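Local atomic coordinates of porin (Pseudomonas aeruginosa, PDB entry 3T24), a protein that probably forms a pore through the outer membrane for small carboxylate-bearing solutes, being a beta-barrel channel of the OprD family. Residues N297-G302 against E351-M356; F217-Y222 against R245-G250; L19-F24 against W41-L46; L267-F272 against D317-G322. One frame throughout, in Å; residues are numbered along the deposited sequence.

From the N terminus, contact 3 comes first, joining strands 14-30 and 33-50 of one hairpin. Contact 2 follows in the hairpin of strands 218-230 and 235-248, across the chain's centre from contact 3, the two centres about 36 Å apart. Contact 4 then pairs strand 270-280 with strand 310-319 at their turn-side ends, closing the long connection between them. Out of that connection comes N297-G302, which reaches on to strand 348-361 in contact 1, so contacts 4 and 1 cross along the chain. Contacts 2, 3 and 4 knit neighbouring wall strands; contact 1 fastens a loop to the wall, its nearest atoms about 9 Å from contact 4.

Contact 1 of 4, residues N297-G302 against E351-M356; sequences NFIQIG and EWERDM
The loop between strands 270-280 and 310-319 is fastened here to the barrel wall, where the carboxylates of E353 and D355 on strand 348-361 receive three consecutive backbone amides of Q300, I301 and G302. E353 takes two: G302 N reaches OE1 over 2.8 Å on its syn lone pair, and I301 N reaches OE2, also over 2.8 Å, from 18° out of the carboxylate plane. With CG anti to the backbone N (chi1 179°) and an extended chain beyond, E353 stands out from the strand to present both oxygens. D355 OD2 accepts Q300 N at 3.0 Å on its syn side, and the same oxygen forms a salt bridge with R333 of the adjacent strand. E353 OE2 and D355 OD1 lie 2.6 Å apart, close enough that one acid probably carries a proton. I299 comes from the opposite direction and lays CD1 3.2 Å from E353 CD, tight packing of a methyl on a carboxylate; its other neighbours include V335. The loop also closes on itself, I299 N donating to G302 O at 3.1 Å. Beyond it, Q300 NE2 continues to E389, while N297 is tied to S311 and Q313. A buried loop pinned to wall carboxylates is consistent with the inward-folded loops that narrow the pore in OprD-family channels.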
# COMPACT_ATOMS: atom_id res chain seq x y z
N ASN A 297 -11.17 -3.07 1.44
CA ASN A 297 -11.62 -3.63 0.17
C ASN A 297 -10.87 -3.11 -1.05
O ASN A 297 -11.28 -3.33 -2.18
CB ASN A 297 -13.11 -3.46 -0.02
CG ASN A 297 -13.90 -4.29 0.96
OD1 ASN A 297 -13.35 -5.23 1.57
ND2 ASN A 297 -15.19 -3.96 1.12
N PHE A 298 -9.77 -2.43 -0.79
CA PHE A 298 -8.84 -2.08 -1.83
C PHE A 298 -8.13 -3.37 -2.21
O PHE A 298 -7.48 -3.98 -1.38
CB PHE A 298 -7.84 -1.06 -1.29
CG PHE A 298 -6.60 -0.93 -2.13
CD1 PHE A 298 -6.66 -0.38 -3.39
CD2 PHE A 298 -5.37 -1.38 -1.64
CE1 PHE A 298 -5.51 -0.26 -4.17
CE2 PHE A 298 -4.22 -1.25 -2.40
CZ PHE A 298 -4.30 -0.68 -3.69
N ILE A 299 -8.26 -3.77 -3.48
CA ILE A 299 -7.67 -5.02 -3.95
C ILE A 299 -6.93 -4.82 -5.28
O ILE A 299 -6.38 -3.74 -5.52
CB ILE A 299 -8.71 -6.17 -4.04
CG1 ILE A 299 -9.89 -5.79 -4.96
CG2 ILE A 299 -9.19 -6.51 -2.64
CD1 ILE A 299 -10.90 -6.94 -5.20
N GLN A 300 -6.90 -5.83 -6.14
CA GLN A 300 -5.96 -5.75 -7.26
C GLN A 300 -6.31 -4.65 -8.23
O GLN A 300 -5.45 -3.86 -8.62
CB GLN A 300 -5.77 -7.08 -7.98
CG GLN A 300 -4.69 -7.03 -9.07
CD GLN A 300 -4.37 -8.41 -9.66
OE1 GLN A 300 -4.51 -9.44 -9.00
NE2 GLN A 300 -3.94 -8.42 -10.93
N ILE A 301 -7.58 -4.56 -8.63
CA ILE A 301 -7.92 -3.57 -9.65
C ILE A 301 -8.65 -2.38 -9.07
O ILE A 301 -8.26 -1.25 -9.31
CB ILE A 301 -8.72 -4.16 -10.80
CG1 ILE A 301 -7.93 -5.27 -11.52
CG2 ILE A 301 -9.09 -3.07 -11.76
CD1 ILE A 301 -8.75 -6.02 -12.61
N GLY A 302 -9.69 -2.66 -8.28
CA GLY A 302 -10.54 -1.61 -7.73
C GLY A 302 -10.30 -1.30 -6.26
O GLY A 302 -9.93 -2.17 -5.47
N GLU A 351 -20.25 -2.72 -9.23
CA GLU A 351 -19.05 -3.31 -9.79
C GLU A 351 -18.63 -4.47 -8.93
O GLU A 351 -18.92 -4.52 -7.73
CB GLU A 351 -17.94 -2.25 -9.87
CG GLU A 351 -17.41 -1.80 -8.50
CD GLU A 351 -16.58 -0.52 -8.58
OE1 GLU A 351 -16.41 0.01 -9.70
OE2 GLU A 351 -16.10 -0.03 -7.54
N TRP A 352 -17.95 -5.42 -9.54
CA TRP A 352 -17.45 -6.52 -8.74
C TRP A 352 -16.14 -7.07 -9.27
O TRP A 352 -15.90 -7.09 -10.48
CB TRP A 352 -18.50 -7.62 -8.61
CG TRP A 352 -18.76 -8.38 -9.87
CD1 TRP A 352 -19.80 -8.20 -10.73
CD2 TRP A 352 -17.98 -9.45 -10.40
NE1 TRP A 352 -19.71 -9.08 -11.77
CE2 TRP A 352 -18.60 -9.87 -11.60
CE3 TRP A 352 -16.80 -10.10 -9.99
CZ2 TRP A 352 -18.10 -10.91 -12.39
CZ3 TRP A 352 -16.29 -11.14 -10.79
CH2 TRP A 352 -16.95 -11.53 -11.98
N GLU A 353 -15.31 -7.52 -8.35
CA GLU A 353 -14.01 -8.03 -8.71
C GLU A 353 -13.73 -9.37 -8.04
O GLU A 353 -14.16 -9.61 -6.91
CB GLU A 353 -12.92 -7.00 -8.34
CG GLU A 353 -11.51 -7.45 -8.65
CD GLU A 353 -10.46 -6.37 -8.36
OE1 GLU A 353 -10.82 -5.17 -8.22
OE2 GLU A 353 -9.27 -6.73 -8.28
N ARG A 354 -13.03 -10.23 -8.76
CA ARG A 354 -12.52 -11.46 -8.17
C ARG A 354 -11.01 -11.50 -8.41
O ARG A 354 -10.56 -11.25 -9.52
CB ARG A 354 -13.17 -12.69 -8.81
CG ARG A 354 -12.64 -14.02 -8.26
CD ARG A 354 -13.24 -15.21 -9.00
NE ARG A 354 -14.70 -15.10 -9.13
CZ ARG A 354 -15.57 -15.59 -8.25
NH1 ARG A 354 -15.14 -16.23 -7.17
NH2 ARG A 354 -16.88 -15.43 -8.45
N ASP A 355 -10.25 -11.84 -7.36
CA ASP A 355 -8.79 -11.99 -7.46
C ASP A 355 -8.34 -13.39 -7.10
O ASP A 355 -8.92 -14.04 -6.22
CB ASP A 355 -8.04 -11.01 -6.54
CG ASP A 355 -8.29 -9.58 -6.88
OD1 ASP A 355 -8.91 -9.32 -7.95
OD2 ASP A 355 -7.87 -8.71 -6.08
N MET A 356 -7.28 -13.84 -7.76
CA MET A 356 -6.66 -15.11 -7.45
C MET A 356 -5.12 -14.94 -7.43
O MET A 356 -4.51 -14.56 -8.43
CB MET A 356 -7.12 -16.15 -8.48
CG MET A 356 -6.87 -17.60 -8.10
SD MET A 356 -5.36 -18.30 -8.81
CE MET A 356 -5.80 -18.45 -10.54

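Contact 2 of 4, residues F217-Y222 against R245-G250; sequences FYKQHY and RSTDDG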
# COMPACT_ATOMS: atom_id res chain seq x y z
N PHE A 217 -5.43 20.32 -0.47
CA PHE A 217 -6.29 19.24 -0.94
C PHE A 217 -7.28 18.76 0.10
O PHE A 217 -8.48 18.85 -0.10
CB PHE A 217 -5.45 18.07 -1.46
CG PHE A 217 -4.82 18.33 -2.79
CD1 PHE A 217 -5.42 17.90 -3.96
CD2 PHE A 217 -3.62 19.03 -2.87
CE1 PHE A 217 -4.84 18.14 -5.17
CE2 PHE A 217 -3.03 19.29 -4.09
CZ PHE A 217 -3.64 18.83 -5.25
N TYR A 218 -6.76 18.26 1.22
CA TYR A 218 -7.61 17.64 2.24
C TYR A 218 -6.92 17.48 3.59
O TYR A 218 -5.68 17.48 3.69
CB TYR A 218 -8.10 16.26 1.77
CG TYR A 218 -7.02 15.18 1.69
CD1 TYR A 218 -6.71 14.40 2.81
CD2 TYR A 218 -6.31 14.95 0.52
CE1 TYR A 218 -5.76 13.43 2.75
CE2 TYR A 218 -5.35 13.95 0.44
CZ TYR A 218 -5.07 13.21 1.57
OH TYR A 218 -4.12 12.22 1.51
N LYS A 219 -7.76 17.33 4.61
CA LYS A 219 -7.33 16.92 5.94
C LYS A 219 -8.03 15.61 6.21
O LYS A 219 -9.18 15.40 5.81
CB LYS A 219 -7.81 17.90 7.00
CG LYS A 219 -7.56 19.35 6.69
CD LYS A 219 -7.87 20.20 7.91
CE LYS A 219 -8.36 21.57 7.50
NZ LYS A 219 -9.69 21.47 6.84
N GLN A 220 -7.37 14.73 6.94
CA GLN A 220 -7.96 13.43 7.21
C GLN A 220 -7.59 12.99 8.62
O GLN A 220 -6.44 13.14 9.04
CB GLN A 220 -7.45 12.43 6.19
CG GLN A 220 -8.02 11.02 6.32
CD GLN A 220 -7.51 10.12 5.20
OE1 GLN A 220 -6.48 9.45 5.35
NE2 GLN A 220 -8.19 10.14 4.06
N HIS A 221 -8.59 12.49 9.34
CA HIS A 221 -8.41 11.87 10.64
C HIS A 221 -8.74 10.39 10.46
O HIS A 221 -9.81 10.05 9.95
CB HIS A 221 -9.33 12.49 11.70
CG HIS A 221 -9.08 13.95 11.92
ND1 HIS A 221 -8.47 14.44 13.05
CD2 HIS A 221 -9.32 15.03 11.12
CE1 HIS A 221 -8.36 15.76 12.96
NE2 HIS A 221 -8.87 16.13 11.80
N TYR A 222 -7.81 9.53 10.85
CA TYR A 222 -8.01 8.10 10.71
C TYR A 222 -8.02 7.46 12.08
O TYR A 222 -7.06 7.61 12.84
CB TYR A 222 -6.88 7.49 9.87
CG TYR A 222 -7.37 6.41 8.96
CD1 TYR A 222 -7.40 6.60 7.57
CD2 TYR A 222 -7.81 5.20 9.47
CE1 TYR A 222 -7.86 5.61 6.72
CE2 TYR A 222 -8.29 4.21 8.62
CZ TYR A 222 -8.32 4.42 7.25
OH TYR A 222 -8.78 3.43 6.41
N ARG A 245 -12.28 10.31 8.55
CA ARG A 245 -13.00 11.49 8.13
C ARG A 245 -12.02 12.33 7.31
O ARG A 245 -10.93 12.67 7.79
CB ARG A 245 -13.52 12.26 9.36
CG ARG A 245 -14.16 13.62 9.10
CD ARG A 245 -15.20 13.47 8.02
NE ARG A 245 -16.07 14.63 7.86
CZ ARG A 245 -16.61 14.98 6.70
NH1 ARG A 245 -16.36 14.26 5.62
NH2 ARG A 245 -17.40 16.04 6.62
N SER A 246 -12.40 12.63 6.07
CA SER A 246 -11.58 13.48 5.22
C SER A 246 -12.38 14.71 4.88
O SER A 246 -13.59 14.63 4.68
CB SER A 246 -11.15 12.77 3.93
OG SER A 246 -10.67 11.46 4.17
N THR A 247 -11.71 15.85 4.81
CA THR A 247 -12.38 17.12 4.66
C THR A 247 -11.50 17.96 3.75
O THR A 247 -10.30 17.70 3.63
CB THR A 247 -12.56 17.74 6.05
OG1 THR A 247 -13.91 18.16 6.21
CG2 THR A 247 -11.62 18.91 6.28
N ASP A 248 -12.06 18.96 3.09
CA ASP A 248 -11.26 19.70 2.12
C ASP A 248 -10.32 20.71 2.79
O ASP A 248 -10.48 21.04 3.95
CB ASP A 248 -12.17 20.40 1.12
CG ASP A 248 -12.75 21.65 1.69
OD1 ASP A 248 -12.07 22.69 1.58
OD2 ASP A 248 -13.86 21.57 2.25
N ASP A 249 -9.33 21.22 2.04
CA ASP A 249 -8.38 22.19 2.59
C ASP A 249 -8.34 23.48 1.76
O ASP A 249 -7.28 24.08 1.58
CB ASP A 249 -6.97 21.59 2.72
CG ASP A 249 -6.04 22.45 3.59
OD1 ASP A 249 -6.54 23.03 4.57
OD2 ASP A 249 -4.83 22.55 3.29
N GLY A 250 -9.50 23.90 1.25
CA GLY A 250 -9.61 25.18 0.59
C GLY A 250 -9.70 25.14 -0.93
O GLY A 250 -10.24 26.04 -1.55
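K219 and Q220 each add a side-chain hydrogen bond to the backbone ladder that joins the hairpin strands 218-230 and 235-248 of the barrel wall. Q220 NE2 donates to S246 OG over 2.8 Å at 166°, with the hydroxyl near the plane of the amide; Q220 and S246 point to the same face of the sheet, and the extended Q220 chain (chi1 -178°) carries NE2 alongside the serine hydroxyl. The same NE2 also binds A286 O, so both strands and a loop meet at this amide. On the other face K219, bent late in its chain, brings NZ to D248 O at 3.0 Å. In the ladder, K219 N meets T247 O at 2.7 Å and H221 N meets R245 O at 2.8 Å, each answered by a return bond; D249 N to F217 O is weak. K219 and T247 lie side by side, and T247 CG2 comes 3.3 Å from K219 NZ. The side chains of K219 and D249 cross at about a right angle, with NZ and OD1 beyond salt-bridge distance; D249 OD2 is held by N216 N. R245 turns its guanidinium to D255, and H221 ND1 bonds with Y209 OH. An Asx turn begins at D248, the last residue of the strand, with G250 N donating to the anti lone pair of D248 OD1 at 2.9 Å.

Contact 3 of 4, residues L19-F24 against W41-L46; sequences LRNFYF and WAQGFL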
# COMPACT_ATOMS: atom_id res chain seq x y z
N LEU A 19 17.25 -8.42 -7.87
CA LEU A 19 16.77 -8.55 -9.23
C LEU A 19 15.23 -8.71 -9.24
O LEU A 19 14.66 -9.56 -8.54
CB LEU A 19 17.43 -9.74 -9.91
CG LEU A 19 18.96 -9.71 -9.98
CD1 LEU A 19 19.43 -10.95 -10.73
CD2 LEU A 19 19.45 -8.43 -10.65
N ARG A 20 14.56 -7.92 -10.06
CA ARG A 20 13.10 -7.91 -10.04
C ARG A 20 12.55 -7.89 -11.46
O ARG A 20 12.86 -7.00 -12.26
CB ARG A 20 12.59 -6.70 -9.23
CG ARG A 20 11.21 -6.89 -8.63
CD ARG A 20 10.98 -6.00 -7.39
NE ARG A 20 9.85 -6.50 -6.62
CZ ARG A 20 8.61 -6.11 -6.82
NH1 ARG A 20 8.35 -5.22 -7.76
NH2 ARG A 20 7.62 -6.61 -6.10
N ASN A 21 11.75 -8.90 -11.78
CA ASN A 21 11.11 -8.97 -13.09
C ASN A 21 9.60 -8.80 -12.98
O ASN A 21 8.93 -9.49 -12.20
CB ASN A 21 11.48 -10.27 -13.81
CG ASN A 21 11.22 -10.19 -15.31
OD1 ASN A 21 10.20 -10.66 -15.80
ND2 ASN A 21 12.13 -9.54 -16.03
N PHE A 22 9.06 -7.86 -13.74
CA PHE A 22 7.66 -7.49 -13.61
C PHE A 22 7.00 -7.67 -14.95
O PHE A 22 7.42 -7.05 -15.94
CB PHE A 22 7.49 -6.04 -13.12
CG PHE A 22 6.05 -5.59 -13.01
CD1 PHE A 22 5.20 -6.17 -12.09
CD2 PHE A 22 5.56 -4.56 -13.81
CE1 PHE A 22 3.89 -5.74 -11.97
CE2 PHE A 22 4.24 -4.14 -13.71
CZ PHE A 22 3.40 -4.74 -12.80
N TYR A 23 5.99 -8.51 -14.99
CA TYR A 23 5.20 -8.68 -16.19
C TYR A 23 3.71 -8.48 -15.93
O TYR A 23 3.18 -8.99 -14.95
CB TYR A 23 5.43 -10.07 -16.77
CG TYR A 23 4.55 -10.33 -17.96
CD1 TYR A 23 4.87 -9.80 -19.20
CD2 TYR A 23 3.38 -11.07 -17.84
CE1 TYR A 23 4.07 -10.01 -20.30
CE2 TYR A 23 2.57 -11.29 -18.93
CZ TYR A 23 2.91 -10.76 -20.16
OH TYR A 23 2.11 -10.97 -21.25
N PHE A 24 3.03 -7.77 -16.81
CA PHE A 24 1.59 -7.74 -16.71
C PHE A 24 0.89 -7.59 -18.06
O PHE A 24 1.40 -6.95 -18.99
CB PHE A 24 1.10 -6.70 -15.69
CG PHE A 24 0.75 -5.38 -16.28
CD1 PHE A 24 -0.47 -5.20 -16.92
CD2 PHE A 24 1.62 -4.31 -16.19
CE1 PHE A 24 -0.81 -3.98 -17.47
CE2 PHE A 24 1.28 -3.08 -16.75
CZ PHE A 24 0.07 -2.92 -17.39
N TRP A 41 6.46 -5.26 -19.82
CA TRP A 41 7.47 -6.16 -19.30
C TRP A 41 8.71 -5.36 -18.91
O TRP A 41 9.26 -4.59 -19.72
CB TRP A 41 7.80 -7.24 -20.33
CG TRP A 41 8.56 -8.38 -19.74
CD1 TRP A 41 8.55 -8.79 -18.43
CD2 TRP A 41 9.47 -9.25 -20.43
NE1 TRP A 41 9.39 -9.87 -18.28
CE2 TRP A 41 9.97 -10.17 -19.49
CE3 TRP A 41 9.90 -9.35 -21.76
CZ2 TRP A 41 10.87 -11.17 -19.82
CZ3 TRP A 41 10.81 -10.34 -22.10
CH2 TRP A 41 11.29 -11.24 -21.13
N ALA A 42 9.15 -5.52 -17.67
CA ALA A 42 10.23 -4.68 -17.19
C ALA A 42 11.21 -5.42 -16.28
O ALA A 42 10.82 -6.32 -15.54
CB ALA A 42 9.64 -3.44 -16.49
N GLN A 43 12.48 -5.04 -16.33
CA GLN A 43 13.47 -5.64 -15.43
C GLN A 43 13.99 -4.59 -14.46
O GLN A 43 14.37 -3.48 -14.86
CB GLN A 43 14.63 -6.28 -16.20
CG GLN A 43 15.78 -6.80 -15.31
CD GLN A 43 15.35 -7.96 -14.42
OE1 GLN A 43 14.65 -8.87 -14.86
NE2 GLN A 43 15.74 -7.92 -13.15
N GLY A 44 14.03 -4.96 -13.18
CA GLY A 44 14.48 -4.05 -12.15
C GLY A 44 15.77 -4.51 -11.45
O GLY A 44 16.02 -5.71 -11.31
N PHE A 45 16.56 -3.52 -11.01
CA PHE A 45 17.78 -3.73 -10.24
C PHE A 45 17.68 -2.79 -9.04
O PHE A 45 17.67 -1.57 -9.22
CB PHE A 45 19.01 -3.35 -11.07
CG PHE A 45 19.13 -4.09 -12.37
CD1 PHE A 45 19.81 -5.29 -12.44
CD2 PHE A 45 18.54 -3.58 -13.52
CE1 PHE A 45 19.90 -5.98 -13.64
CE2 PHE A 45 18.64 -4.26 -14.73
CZ PHE A 45 19.32 -5.47 -14.78
N LEU A 46 17.59 -3.36 -7.84
CA LEU A 46 17.42 -2.56 -6.63
C LEU A 46 18.57 -2.72 -5.64
O LEU A 46 18.72 -3.77 -4.98
CB LEU A 46 16.10 -2.88 -5.95
CG LEU A 46 14.83 -2.66 -6.78
CD1 LEU A 46 14.67 -3.78 -7.80
CD2 LEU A 46 13.59 -2.57 -5.86
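L19-F24 and W41-L46 run antiparallel, their axes 4.6 Å apart at closest approach, with R20 facing G44 and F22 facing A42 in hydrogen-bonded pairs and L19, N21 and Y23 facing F45, Q43 and W41 in the non-hydrogen-bonded ones. Between these, N21 works as a polar bridge. Its OD1 accepts from W41 NE1 over 2.7 Å, lying near the indole plane, while the amide of N21 is turned 79° from that ring. Its ND2 donates to Q43 OE1 at 2.9 Å and 166°, the two amides only 29° out of parallel. N21 so links two residues of the facing strand within the barrel wall, where the hairpin of strands 14-30 and 33-50 is flanked by strands 386-399 and 58-73. Q43, bent at chi2, curls NE2 back to G44 O, which also accepts R20 N from the opposite face of its plane. Beside W41, the Y23 ring directs its edge to the five-membered ring of the indole in an offset edge-to-face pair with centroids 5.6 Å apart. L19 CD2 touches F45 CD1 at 3.6 Å on the same face as N21. Over the other face R20 CB rests on L46 CD1 at 3.9 Å, and the R20 guanidinium continues through NH1 to the carbonyl oxygens of R131 and L132.

Contact 4 of 4, residues L267-F272 against D317-G322; sequences LGYHAF and DYNFAG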
# COMPACT_ATOMS: atom_id res chain seq x y z
N LEU A 267 -7.62 -20.58 11.12
CA LEU A 267 -7.48 -21.90 11.71
C LEU A 267 -6.52 -22.80 10.94
O LEU A 267 -6.73 -23.10 9.76
CB LEU A 267 -8.85 -22.56 11.95
CG LEU A 267 -9.59 -23.38 10.89
CD1 LEU A 267 -9.03 -24.79 10.82
CD2 LEU A 267 -11.07 -23.44 11.24
N GLY A 268 -5.45 -23.21 11.61
CA GLY A 268 -4.40 -23.99 10.98
C GLY A 268 -3.75 -23.18 9.88
O GLY A 268 -3.24 -22.08 10.11
N TYR A 269 -3.78 -23.73 8.67
CA TYR A 269 -3.19 -23.05 7.52
C TYR A 269 -4.26 -22.40 6.63
O TYR A 269 -3.99 -21.98 5.50
CB TYR A 269 -2.30 -24.01 6.74
CG TYR A 269 -1.03 -24.37 7.50
CD1 TYR A 269 0.12 -23.59 7.38
CD2 TYR A 269 -0.99 -25.48 8.33
CE1 TYR A 269 1.28 -23.91 8.07
CE2 TYR A 269 0.17 -25.81 9.03
CZ TYR A 269 1.30 -25.02 8.89
OH TYR A 269 2.45 -25.34 9.57
N HIS A 270 -5.48 -22.31 7.15
CA HIS A 270 -6.57 -21.64 6.46
C HIS A 270 -6.83 -20.32 7.15
O HIS A 270 -6.60 -20.18 8.35
CB HIS A 270 -7.86 -22.44 6.51
CG HIS A 270 -7.71 -23.87 6.09
ND1 HIS A 270 -8.17 -24.34 4.87
CD2 HIS A 270 -7.19 -24.94 6.72
CE1 HIS A 270 -7.92 -25.63 4.77
NE2 HIS A 270 -7.32 -26.02 5.89
N ALA A 271 -7.33 -19.36 6.37
CA ALA A 271 -7.84 -18.11 6.91
C ALA A 271 -9.06 -17.74 6.08
O ALA A 271 -9.01 -17.79 4.85
CB ALA A 271 -6.78 -17.00 6.85
N PHE A 272 -10.16 -17.41 6.75
CA PHE A 272 -11.36 -16.99 6.05
C PHE A 272 -11.68 -15.58 6.50
O PHE A 272 -11.83 -15.32 7.69
CB PHE A 272 -12.54 -17.90 6.39
CG PHE A 272 -12.23 -19.37 6.29
CD1 PHE A 272 -12.64 -20.11 5.19
CD2 PHE A 272 -11.56 -20.03 7.32
CE1 PHE A 272 -12.37 -21.48 5.11
CE2 PHE A 272 -11.28 -21.39 7.24
CZ PHE A 272 -11.69 -22.11 6.14
N ASP A 317 -7.63 -17.81 2.28
CA ASP A 317 -6.20 -18.06 2.18
C ASP A 317 -5.89 -19.49 2.57
O ASP A 317 -6.42 -20.00 3.56
CB ASP A 317 -5.42 -17.14 3.11
CG ASP A 317 -5.54 -15.69 2.72
OD1 ASP A 317 -4.62 -15.21 2.01
OD2 ASP A 317 -6.54 -15.04 3.11
N TYR A 318 -5.02 -20.14 1.81
CA TYR A 318 -4.41 -21.37 2.28
C TYR A 318 -2.90 -21.36 2.11
O TYR A 318 -2.38 -20.93 1.08
CB TYR A 318 -5.00 -22.62 1.63
CG TYR A 318 -4.46 -23.89 2.25
CD1 TYR A 318 -4.68 -24.18 3.59
CD2 TYR A 318 -3.72 -24.80 1.50
CE1 TYR A 318 -4.19 -25.33 4.17
CE2 TYR A 318 -3.22 -25.96 2.07
CZ TYR A 318 -3.46 -26.22 3.40
OH TYR A 318 -2.97 -27.37 3.99
N ASN A 319 -2.21 -21.85 3.13
CA ASN A 319 -0.76 -21.99 3.12
C ASN A 319 -0.39 -23.48 2.99
O ASN A 319 -0.56 -24.25 3.94
CB ASN A 319 -0.18 -21.36 4.38
CG ASN A 319 1.30 -21.66 4.57
OD1 ASN A 319 1.85 -22.59 3.98
ND2 ASN A 319 1.95 -20.88 5.42
N PHE A 320 0.11 -23.87 1.82
CA PHE A 320 0.40 -25.28 1.54
C PHE A 320 1.43 -25.92 2.47
O PHE A 320 1.63 -27.14 2.42
CB PHE A 320 0.84 -25.48 0.08
CG PHE A 320 -0.31 -25.48 -0.92
CD1 PHE A 320 -0.58 -26.63 -1.67
CD2 PHE A 320 -1.10 -24.35 -1.10
CE1 PHE A 320 -1.62 -26.66 -2.59
CE2 PHE A 320 -2.16 -24.37 -2.02
CZ PHE A 320 -2.42 -25.53 -2.77
N ALA A 321 2.09 -25.14 3.32
CA ALA A 321 2.98 -25.74 4.32
C ALA A 321 2.18 -26.73 5.15
O ALA A 321 2.71 -27.75 5.58
CB ALA A 321 3.60 -24.69 5.23
N GLY A 322 0.90 -26.42 5.34
CA GLY A 322 -0.00 -27.26 6.11
C GLY A 322 0.05 -28.68 5.62
O GLY A 322 -0.48 -29.60 6.24
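The type II' turn from L267 to H270 sits at the junction of strands 255-267 and 270-280, and its Y269 and H270 lean on the end of strand 310-319, where the chain passes from Y318 and N319 into a short 3-10 segment. The backbones pair antiparallel: N319 N donates to Y269 O at 3.0 Å, and A271 and D317 exchange a two-way pair of bonds, with D317 N to A271 O at 2.9 Å. The CD1-CE1 side of the Y318 ring lies against one face of the H270 imidazole. Y318 CD1 lies 3.7 Å above the imidazole plane over its centre, with the two ring planes inclined at 41°. H270 ND1 is held by Y316 OH, which helps set the rotation of its ring. On the turn side Y269, with CG anti to its carbonyl carbon (chi1 -70°), reaches across toward the 3-10 segment. Its CB meets Y318 CE1 at 3.5 Å, its CE1 touches A321 CB at 3.7 Å, and N319 ND2 lies at the edge of its ring. The 3-10 segment begins with an Asx turn, where A321 N donates to N319 OD1 at 2.6 Å. D317 turns its carboxylate to R315 in a salt bridge. Short turns of this kind between wall strands are characteristic of the periplasmic rim of porin beta-barrels, which is probably where this one lies.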